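Local coordinates for protein H127A/Y244A mutant of alginate lyase AlyC3 in complex with dimannuronate (Psychromonas sp., PDB 7C8F) that belongs to the PL7 alginate lyases, which cleave the polysaccharide alginate by beta-elimination, at residues B[9-14]-B[57-62]; B[68-73]-B[248-253]; B[97-102]-B[256-261]. All coordinates share one frame; numbering follows the deposited sequence.

Contact 1 of 3, residues B[9-14]-B[57-62]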
loop_
_atom_site.group_PDB
_atom_site.type_symbol
_atom_site.label_atom_id
_atom_site.label_comp_id
_atom_site.label_asym_id
_atom_site.label_seq_id
_atom_site.Cartn_x
_atom_site.Cartn_y
_atom_site.Cartn_z
ATOM N N GLY B 9 -17.562 1.215 45.425
ATOM C CA GLY B 9 -17.546 -0.213 45.432
ATOM C C GLY B 9 -18.647 -0.855 44.648
ATOM O O GLY B 9 -18.677 -2.056 44.546
ATOM N N ALA B 10 -19.545 -0.077 44.094
ATOM C CA ALA B 10 -20.604 -0.733 43.333
ATOM C C ALA B 10 -20.064 -1.357 42.051
ATOM O O ALA B 10 -20.518 -2.431 41.641
ATOM C CB ALA B 10 -21.731 0.253 43.024
ATOM N N LEU B 11 -19.091 -0.711 41.414
ATOM C CA LEU B 11 -18.598 -1.122 40.104
ATOM C C LEU B 11 -17.294 -1.888 40.267
ATOM O O LEU B 11 -16.399 -1.447 40.995
ATOM C CB LEU B 11 -18.364 0.108 39.227
ATOM C CG LEU B 11 -19.563 1.039 39.022
ATOM C CD1 LEU B 11 -19.205 2.192 38.095
ATOM C CD2 LEU B 11 -20.780 0.271 38.498
ATOM N N GLY B 12 -17.189 -3.032 39.598
ATOM C CA GLY B 12 -15.933 -3.762 39.600
ATOM C C GLY B 12 -14.906 -3.085 38.706
ATOM O O GLY B 12 -15.234 -2.527 37.657
ATOM N N GLU B 13 -13.643 -3.123 39.139
ATOM C CA GLU B 13 -12.557 -2.572 38.337
ATOM C C GLU B 13 -12.049 -3.647 37.391
ATOM O O GLU B 13 -11.668 -4.731 37.855
ATOM C CB GLU B 13 -11.424 -2.092 39.232
ATOM C CG GLU B 13 -11.832 -0.940 40.144
ATOM C CD GLU B 13 -10.692 -0.425 41.005
ATOM O OE1 GLU B 13 -9.525 -0.769 40.722
ATOM O OE2 GLU B 13 -10.969 0.327 41.965
ATOM N N PRO B 14 -12.051 -3.409 36.067
ATOM C CA PRO B 14 -11.667 -4.473 35.120
ATOM C C PRO B 14 -10.324 -5.128 35.410
ATOM O O PRO B 14 -10.187 -6.346 35.247
ATOM C CB PRO B 14 -11.711 -3.750 33.763
ATOM C CG PRO B 14 -12.815 -2.729 33.948
ATOM C CD PRO B 14 -12.651 -2.242 35.386
ATOM N N TYR B 57 -19.102 4.076 32.501
ATOM C CA TYR B 57 -19.169 3.580 31.131
ATOM C C TYR B 57 -18.210 2.423 30.860
ATOM O O TYR B 57 -18.280 1.824 29.781
ATOM C CB TYR B 57 -18.861 4.705 30.132
ATOM C CG TYR B 57 -19.834 5.867 30.149
ATOM C CD1 TYR B 57 -21.137 5.719 29.698
ATOM C CD2 TYR B 57 -19.438 7.118 30.607
ATOM C CE1 TYR B 57 -22.024 6.784 29.708
ATOM C CE2 TYR B 57 -20.317 8.188 30.621
ATOM C CZ TYR B 57 -21.607 8.016 30.169
ATOM O OH TYR B 57 -22.483 9.079 30.180
ATOM N N PHE B 58 -17.334 2.087 31.808
ATOM C CA PHE B 58 -16.297 1.073 31.610
ATOM C C PHE B 58 -16.055 0.433 32.974
ATOM O O PHE B 58 -15.368 1.014 33.824
ATOM C CB PHE B 58 -15.013 1.691 31.053
ATOM C CG PHE B 58 -13.884 0.698 30.873
ATOM C CD1 PHE B 58 -13.933 -0.251 29.856
ATOM C CD2 PHE B 58 -12.789 0.703 31.722
ATOM C CE1 PHE B 58 -12.906 -1.170 29.692
ATOM C CE2 PHE B 58 -11.759 -0.214 31.556
ATOM C CZ PHE B 58 -11.821 -1.152 30.540
ATOM N N TYR B 59 -16.592 -0.761 33.174
ATOM C CA TYR B 59 -16.508 -1.406 34.476
ATOM C C TYR B 59 -16.795 -2.886 34.306
ATOM O O TYR B 59 -17.216 -3.341 33.234
ATOM C CB TYR B 59 -17.485 -0.760 35.474
ATOM C CG TYR B 59 -18.953 -0.911 35.101
ATOM C CD1 TYR B 59 -19.571 -0.007 34.245
ATOM C CD2 TYR B 59 -19.712 -1.956 35.616
ATOM C CE1 TYR B 59 -20.916 -0.148 33.902
ATOM C CE2 TYR B 59 -21.050 -2.105 35.293
ATOM C CZ TYR B 59 -21.644 -1.198 34.434
ATOM O OH TYR B 59 -22.979 -1.354 34.108
ATOM N N VAL B 60 -16.593 -3.641 35.379
ATOM C CA VAL B 60 -17.012 -5.030 35.436
ATOM C C VAL B 60 -18.210 -5.117 36.367
ATOM O O VAL B 60 -18.178 -4.585 37.485
ATOM C CB VAL B 60 -15.874 -5.970 35.868
ATOM C CG1 VAL B 60 -16.428 -7.321 36.226
ATOM C CG2 VAL B 60 -14.872 -6.122 34.730
ATOM N N ASP B 61 -19.278 -5.742 35.885
ATOM C CA ASP B 61 -20.445 -5.981 36.723
ATOM C C ASP B 61 -20.096 -7.041 37.758
ATOM O O ASP B 61 -19.735 -8.169 37.410
ATOM C CB ASP B 61 -21.601 -6.450 35.846
ATOM C CG ASP B 61 -22.880 -6.661 36.639
ATOM O OD1 ASP B 61 -23.014 -7.727 37.264
ATOM O OD2 ASP B 61 -23.734 -5.756 36.635
ATOM N N LYS B 62 -20.200 -6.683 39.043
ATOM C CA LYS B 62 -19.705 -7.584 40.079
ATOM C C LYS B 62 -20.499 -8.883 40.136
ATOM O O LYS B 62 -19.948 -9.928 40.501
ATOM C CB LYS B 62 -19.685 -6.885 41.440
ATOM C CG LYS B 62 -18.593 -5.835 41.586
ATOM C CD LYS B 62 -18.439 -5.409 43.044
ATOM C CE LYS B 62 -17.177 -4.597 43.265
ATOM N NZ LYS B 62 -16.963 -4.314 44.717
HETATM O O HOH W 1 -20.976 -4.082 39.486
#
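G12 and V60 form a single antiparallel hydrogen-bonded bridge, their CA atoms 4.5 Å apart, by which the loop leading to helix 18-25 is pinned at one point to strand 58-60, an outermost strand of one sheet of the beta-jelly-roll fold of PL7 lyases. The two bonds of the bridge differ: V60 N gives an almost straight one to G12 O (178° at the hydrogen), whereas G12 N reaches V60 O through a bent N-H (134°).

Side chains flank this bridge. Y59 holds its CG between the backbone N and the carbonyl carbon (chi1 64°), which swings the ring alongside the loop, where L11 CD2 sits over one face, 4.0 Å from the ring centroid. P14 packs its ring obliquely against F58, P14 CG coming within 3.6 Å of F58 CE2. V60 CG2 closes in on the same proline at P14 CA. F58 also meets the ring of F69, while L24 and L67 touch P14, so the proline is buried between helix and sheet. Replacing F58 by an alanine is likely to open a gap between P14 and F69 and leave P14 CG without its aromatic neighbour.

At the exposed end, K62 runs extended beside the loop, its CG 3.7 Å from G12 N. A water joins A10 O to K62 N, tying the two backbones where strand pairing has ceased. Beyond it, K62 NZ donates to G9 O at 2.8 Å, in the carbonyl plane and on a lone pair.

Contact 2 of 3, residues B[68-73]-B[248-253]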
loop_
_atom_site.group_PDB
_atom_site.type_symbol
_atom_site.label_atom_id
_atom_site.label_comp_id
_atom_site.label_asym_id
_atom_site.label_seq_id
_atom_site.Cartn_x
_atom_site.Cartn_y
_atom_site.Cartn_z
ATOM N N VAL B 68 -18.285 -4.354 30.919
ATOM C CA VAL B 68 -19.356 -3.529 30.375
ATOM C C VAL B 68 -18.767 -2.293 29.718
ATOM O O VAL B 68 -17.978 -1.571 30.336
ATOM C CB VAL B 68 -20.359 -3.127 31.468
ATOM C CG1 VAL B 68 -21.440 -2.219 30.884
ATOM C CG2 VAL B 68 -20.942 -4.380 32.107
ATOM N N PHE B 69 -19.140 -2.059 28.459
ATOM C CA PHE B 69 -18.845 -0.823 27.750
ATOM C C PHE B 69 -20.152 -0.108 27.437
ATOM O O PHE B 69 -21.073 -0.714 26.877
ATOM C CB PHE B 69 -18.150 -1.089 26.406
ATOM C CG PHE B 69 -16.818 -1.777 26.502
ATOM C CD1 PHE B 69 -16.731 -3.159 26.626
ATOM C CD2 PHE B 69 -15.644 -1.044 26.388
ATOM C CE1 PHE B 69 -15.507 -3.802 26.668
ATOM C CE2 PHE B 69 -14.413 -1.680 26.432
ATOM C CZ PHE B 69 -14.336 -3.053 26.566
ATOM N N LYS B 70 -20.215 1.188 27.723
ATOM C CA LYS B 70 -21.341 2.023 27.328
ATOM C C LYS B 70 -20.838 3.305 26.684
ATOM O O LYS B 70 -19.732 3.770 26.972
ATOM C CB LYS B 70 -22.189 2.393 28.558
ATOM C CG LYS B 70 -22.748 1.179 29.294
ATOM C CD LYS B 70 -23.321 1.545 30.667
ATOM C CE LYS B 70 -24.809 1.803 30.611
ATOM N NZ LYS B 70 -25.352 2.052 31.979
ATOM N N MET B 71 -21.658 3.886 25.815
ATOM C CA MET B 71 -21.393 5.216 25.289
ATOM C C MET B 71 -22.667 5.804 24.707
ATOM O O MET B 71 -23.470 5.090 24.095
ATOM C CB MET B 71 -20.302 5.191 24.209
ATOM C CG MET B 71 -19.895 6.574 23.676
ATOM S SD MET B 71 -19.518 7.788 24.965
ATOM C CE MET B 71 -18.305 6.902 25.951
ATOM N N LYS B 72 -22.831 7.100 24.846
ATOM C CA LYS B 72 -23.940 7.830 24.246
ATOM C C LYS B 72 -23.476 8.765 23.157
ATOM O O LYS B 72 -22.362 9.190 23.136
ATOM C CB LYS B 72 -24.766 8.584 25.297
ATOM C CG LYS B 72 -24.046 9.658 26.052
ATOM C CD LYS B 72 -25.047 10.590 26.732
ATOM C CE LYS B 72 -24.369 11.576 27.656
ATOM N NZ LYS B 72 -25.262 12.676 28.155
ATOM N N ASN B 73 -24.385 9.057 22.253
ATOM C CA ASN B 73 -24.223 9.968 21.143
ATOM C C ASN B 73 -23.586 9.392 19.909
ATOM O O ASN B 73 -22.796 8.536 19.988
ATOM C CB ASN B 73 -23.571 11.304 21.532
ATOM C CG ASN B 73 -24.244 11.963 22.712
ATOM O OD1 ASN B 73 -25.430 11.999 22.819
ATOM N ND2 ASN B 73 -23.458 12.498 23.584
ATOM N N ASN B 248 -28.850 10.009 19.397
ATOM C CA ASN B 248 -29.764 10.333 20.499
ATOM C C ASN B 248 -29.978 9.176 21.471
ATOM O O ASN B 248 -31.034 9.080 22.100
ATOM C CB ASN B 248 -31.110 10.864 19.987
ATOM C CG ASN B 248 -30.962 12.115 19.147
ATOM O OD1 ASN B 248 -31.334 12.139 17.976
ATOM N ND2 ASN B 248 -30.418 13.169 19.747
ATOM N N GLY B 249 -28.987 8.297 21.638
ATOM C CA GLY B 249 -29.147 7.163 22.523
ATOM C C GLY B 249 -27.831 6.652 23.078
ATOM O O GLY B 249 -26.749 7.125 22.718
ATOM N N MET B 250 -27.936 5.655 23.952
ATOM C CA MET B 250 -26.773 5.058 24.597
ATOM C C MET B 250 -26.697 3.573 24.274
ATOM O O MET B 250 -27.688 2.847 24.408
ATOM C CB MET B 250 -26.782 5.244 26.113
ATOM C CG MET B 250 -25.455 4.809 26.727
ATOM S SD MET B 250 -25.375 4.951 28.510
ATOM C CE MET B 250 -25.363 6.732 28.709
ATOM N N SER B 251 -25.519 3.128 23.863
ATOM C CA SER B 251 -25.270 1.717 23.624
ATOM C C SER B 251 -24.677 1.080 24.874
ATOM O O SER B 251 -24.100 1.754 25.733
ATOM C CB SER B 251 -24.283 1.557 22.474
ATOM O OG SER B 251 -23.075 2.214 22.810
ATOM N N GLU B 252 -24.802 -0.240 24.955
ATOM C CA GLU B 252 -24.316 -0.995 26.100
ATOM C C GLU B 252 -24.004 -2.404 25.634
ATOM O O GLU B 252 -24.889 -3.097 25.117
ATOM C CB GLU B 252 -25.350 -1.022 27.231
ATOM C CG GLU B 252 -24.903 -1.844 28.420
ATOM C CD GLU B 252 -25.834 -1.705 29.606
ATOM O OE1 GLU B 252 -26.719 -0.822 29.566
ATOM O OE2 GLU B 252 -25.672 -2.477 30.575
ATOM N N ALA B 253 -22.751 -2.820 25.789
ATOM C CA ALA B 253 -22.312 -4.166 25.460
ATOM C C ALA B 253 -21.713 -4.819 26.696
ATOM O O ALA B 253 -20.923 -4.193 27.417
ATOM C CB ALA B 253 -21.273 -4.153 24.333
HETATM O O HOH W 2 -25.104 -0.442 32.860
#
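K70 and E252 lie side by side on one face of an antiparallel strand pair, CG against CG at 3.8 Å. The lysine chain bends at chi3 (94°), which brings CE within 3.4 Å of E252 OE1; the salt bridge from K70 NZ to that oxygen is long, at 4.0 Å, and a water linking K70 NZ to E252 OE2 supplements it. Next along this face, M250 lays SD against K70 CE (3.8 Å) and turns its CE back onto K72 CB (3.9 Å).

Beneath these side chains, F69 with A253 and M71 with S251 form hydrogen-bonded pairs, and N73 N to G249 O (3.1 Å) extends the ladder past the strand ends. A second shell fixes the polar groups: H254 NE2 bonds E252 OE2, E35 takes the amine of K72, and N244 receives S251 OG through OD1 while its ND2 bonds M71 O and N73 O.

On the other face F69, M71, S251 and A253 all rest on V242 of strand 242-245, in the facing sheet of the jelly roll, and F69 also touches V80 of strand 77-82. In their own sheet, strand 67-72 stands between 58-60 and 250-264.

Contact 3 of 3, residues B[97-102]-B[256-261]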
loop_
_atom_site.group_PDB
_atom_site.type_symbol
_atom_site.label_atom_id
_atom_site.label_comp_id
_atom_site.label_asym_id
_atom_site.label_seq_id
_atom_site.Cartn_x
_atom_site.Cartn_y
_atom_site.Cartn_z
ATOM N N LEU B 97 -8.576 -12.451 18.271
ATOM C CA LEU B 97 -9.378 -11.760 19.263
ATOM C C LEU B 97 -10.602 -12.633 19.498
ATOM O O LEU B 97 -11.312 -12.980 18.549
ATOM C CB LEU B 97 -9.804 -10.386 18.747
ATOM C CG LEU B 97 -10.487 -9.487 19.769
ATOM C CD1 LEU B 97 -9.433 -8.966 20.774
ATOM C CD2 LEU B 97 -11.233 -8.341 19.062
ATOM N N SER B 98 -10.818 -12.992 20.737
ATOM C CA SER B 98 -11.936 -13.828 21.114
ATOM C C SER B 98 -12.818 -13.127 22.099
ATOM O O SER B 98 -12.356 -12.660 23.082
ATOM C CB SER B 98 -11.448 -15.124 21.745
ATOM O OG SER B 98 -10.592 -15.819 20.919
ATOM N N ALA B 99 -14.105 -13.107 21.810
ATOM C CA ALA B 99 -15.047 -12.475 22.665
ATOM C C ALA B 99 -16.359 -13.233 22.795
ATOM O O ALA B 99 -16.686 -14.003 21.985
ATOM C CB ALA B 99 -15.337 -11.087 22.124
ATOM N N GLU B 100 -17.063 -12.962 23.879
ATOM C CA GLU B 100 -18.428 -13.435 24.090
ATOM C C GLU B 100 -19.167 -12.165 24.459
ATOM O O GLU B 100 -18.845 -11.544 25.396
ATOM C CB GLU B 100 -18.569 -14.508 25.129
ATOM C CG GLU B 100 -17.934 -15.793 24.711
ATOM C CD GLU B 100 -17.940 -16.860 25.776
ATOM O OE1 GLU B 100 -18.391 -16.556 26.883
ATOM O OE2 GLU B 100 -17.489 -17.955 25.466
ATOM N N VAL B 101 -20.135 -11.773 23.660
ATOM C CA VAL B 101 -20.816 -10.528 23.797
ATOM C C VAL B 101 -22.334 -10.582 23.742
ATOM O O VAL B 101 -22.894 -11.347 23.027
ATOM C CB VAL B 101 -20.426 -9.644 22.587
ATOM C CG1 VAL B 101 -20.916 -8.231 22.762
ATOM C CG2 VAL B 101 -18.945 -9.660 22.352
ATOM N N GLU B 102 -22.944 -9.702 24.513
ATOM C CA GLU B 102 -24.365 -9.461 24.521
ATOM C C GLU B 102 -24.605 -7.963 24.393
ATOM O O GLU B 102 -24.103 -7.211 25.140
ATOM C CB GLU B 102 -25.018 -9.963 25.801
ATOM C CG GLU B 102 -26.523 -9.784 25.814
ATOM C CD GLU B 102 -27.173 -10.324 27.070
ATOM O OE1 GLU B 102 -26.501 -10.919 27.887
ATOM O OE2 GLU B 102 -28.362 -10.120 27.212
ATOM N N ASN B 256 -18.748 -11.198 28.365
ATOM C CA ASN B 256 -18.417 -12.256 29.314
ATOM C C ASN B 256 -16.984 -12.741 29.131
ATOM O O ASN B 256 -16.391 -13.293 30.067
ATOM C CB ASN B 256 -19.418 -13.406 29.148
ATOM C CG ASN B 256 -19.148 -14.570 30.079
ATOM O OD1 ASN B 256 -19.295 -14.458 31.297
ATOM N ND2 ASN B 256 -18.784 -15.712 29.503
ATOM N N LYS B 257 -16.407 -12.515 27.954
ATOM C CA LYS B 257 -15.070 -12.980 27.631
ATOM C C LYS B 257 -14.455 -11.973 26.680
ATOM O O LYS B 257 -15.130 -11.466 25.777
ATOM C CB LYS B 257 -15.123 -14.359 26.958
ATOM C CG LYS B 257 -13.806 -14.819 26.339
ATOM C CD LYS B 257 -13.920 -16.258 25.829
ATOM C CE LYS B 257 -12.632 -16.733 25.184
ATOM N NZ LYS B 257 -12.726 -18.154 24.742
ATOM N N LEU B 258 -13.184 -11.661 26.908
ATOM C CA LEU B 258 -12.422 -10.856 25.960
ATOM C C LEU B 258 -10.968 -11.259 26.087
ATOM O O LEU B 258 -10.354 -11.066 27.147
ATOM C CB LEU B 258 -12.606 -9.362 26.216
ATOM C CG LEU B 258 -11.889 -8.451 25.206
ATOM C CD1 LEU B 258 -12.376 -8.677 23.762
ATOM C CD2 LEU B 258 -12.076 -7.006 25.599
ATOM N N GLU B 259 -10.426 -11.821 25.013
ATOM C CA GLU B 259 -9.076 -12.351 24.991
ATOM C C GLU B 259 -8.382 -11.958 23.699
ATOM O O GLU B 259 -9.019 -11.799 22.653
ATOM C CB GLU B 259 -9.077 -13.874 25.089
ATOM C CG GLU B 259 -9.653 -14.382 26.414
ATOM C CD GLU B 259 -9.802 -15.887 26.449
ATOM O OE1 GLU B 259 -9.418 -16.555 25.468
ATOM O OE2 GLU B 259 -10.308 -16.402 27.465
ATOM N N TYR B 260 -7.061 -11.860 23.788
ATOM C CA TYR B 260 -6.166 -11.590 22.664
ATOM C C TYR B 260 -4.990 -12.542 22.714
ATOM O O TYR B 260 -4.425 -12.734 23.724
ATOM C CB TYR B 260 -5.622 -10.161 22.666
ATOM C CG TYR B 260 -4.442 -9.922 21.736
ATOM C CD1 TYR B 260 -4.599 -9.917 20.382
ATOM C CD2 TYR B 260 -3.195 -9.653 22.235
ATOM C CE1 TYR B 260 -3.533 -9.708 19.553
ATOM C CE2 TYR B 260 -2.132 -9.450 21.404
ATOM C CZ TYR B 260 -2.321 -9.458 20.076
ATOM O OH TYR B 260 -1.283 -9.241 19.270
ATOM N N LYS B 261 -4.653 -13.121 21.585
ATOM C CA LYS B 261 -3.551 -14.028 21.492
ATOM C C LYS B 261 -2.778 -13.877 20.197
ATOM O O LYS B 261 -3.345 -13.820 19.176
ATOM C CB LYS B 261 -4.058 -15.448 21.567
ATOM C CG LYS B 261 -2.970 -16.443 21.747
ATOM C CD LYS B 261 -3.536 -17.719 22.342
ATOM C CE LYS B 261 -3.634 -17.630 23.853
ATOM N NZ LYS B 261 -5.031 -17.568 24.383
HETATM O O HOH W 3 -15.733 -18.329 23.509
#
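E100 and N256 meet where strand 250-264 turns a corner, partway along its antiparallel pairing with strand 93-103 in the jelly-roll sheet. The two side chains run side by side in the same direction; with CG anti to the backbone N (chi1 179°), N256 carries its amide out level with the carboxylate of E100, whose chain is extended beyond CG. The carboxylate and amide planes are nearly coplanar, 13° apart, and N256 ND2 donates to E100 OE1 at 2.8 Å, with the oxygen in the amide plane.

K257, extended throughout, crosses E100 obliquely, CB resting 3.9 Å from E100 CG, and carries its CE to S98 CB at 4.0 Å. Its amine then forms a long salt bridge with E259 OE1 (3.7 Å from K257 NZ), and S98 OG bonds D206 on strand 203-210. Backbone bonds pair S98 with E259 in both directions, and E100 N with K257 O.

The reverse face carries L97, A99, L258 and Y260 and is mostly apolar. L97 and L258 share nearly the same two torsions, CG anti to the backbone N and chi2 near +60°, and their CD1 atoms meet at 4.2 Å, with A99 CB equally near L258 CD1. These side chains reach L123, F238 and A240 on strands 119-129 and 235-240, and so lie in the core between the two sheets. Back on the polar face, a water donates to E100 OE2 at 2.7 Å and accepts a longer bond from K257 NZ.

All three contacts belong to one antiparallel sheet and all are partly buried. Contact 1 adds a loop to outer strand 58-60, at the sheet border and farthest from the chain centre; contact 2 joins strand 67-72 to 250-264, and contact 3 pairs the later part of that last strand with 93-103. Contacts 1 and 2 touch directly, through backbone pairing of strands 58-60 and 67-72 and the packing of Y57 on M250. Contact 1 relies on one bridge, aromatic packing and a lysine-carbonyl bond. In contacts 2 and 3 one face is largely charged and polar, while the other is buried toward the facing sheet, with a serine there in contact 2 and a tyrosine in contact 3.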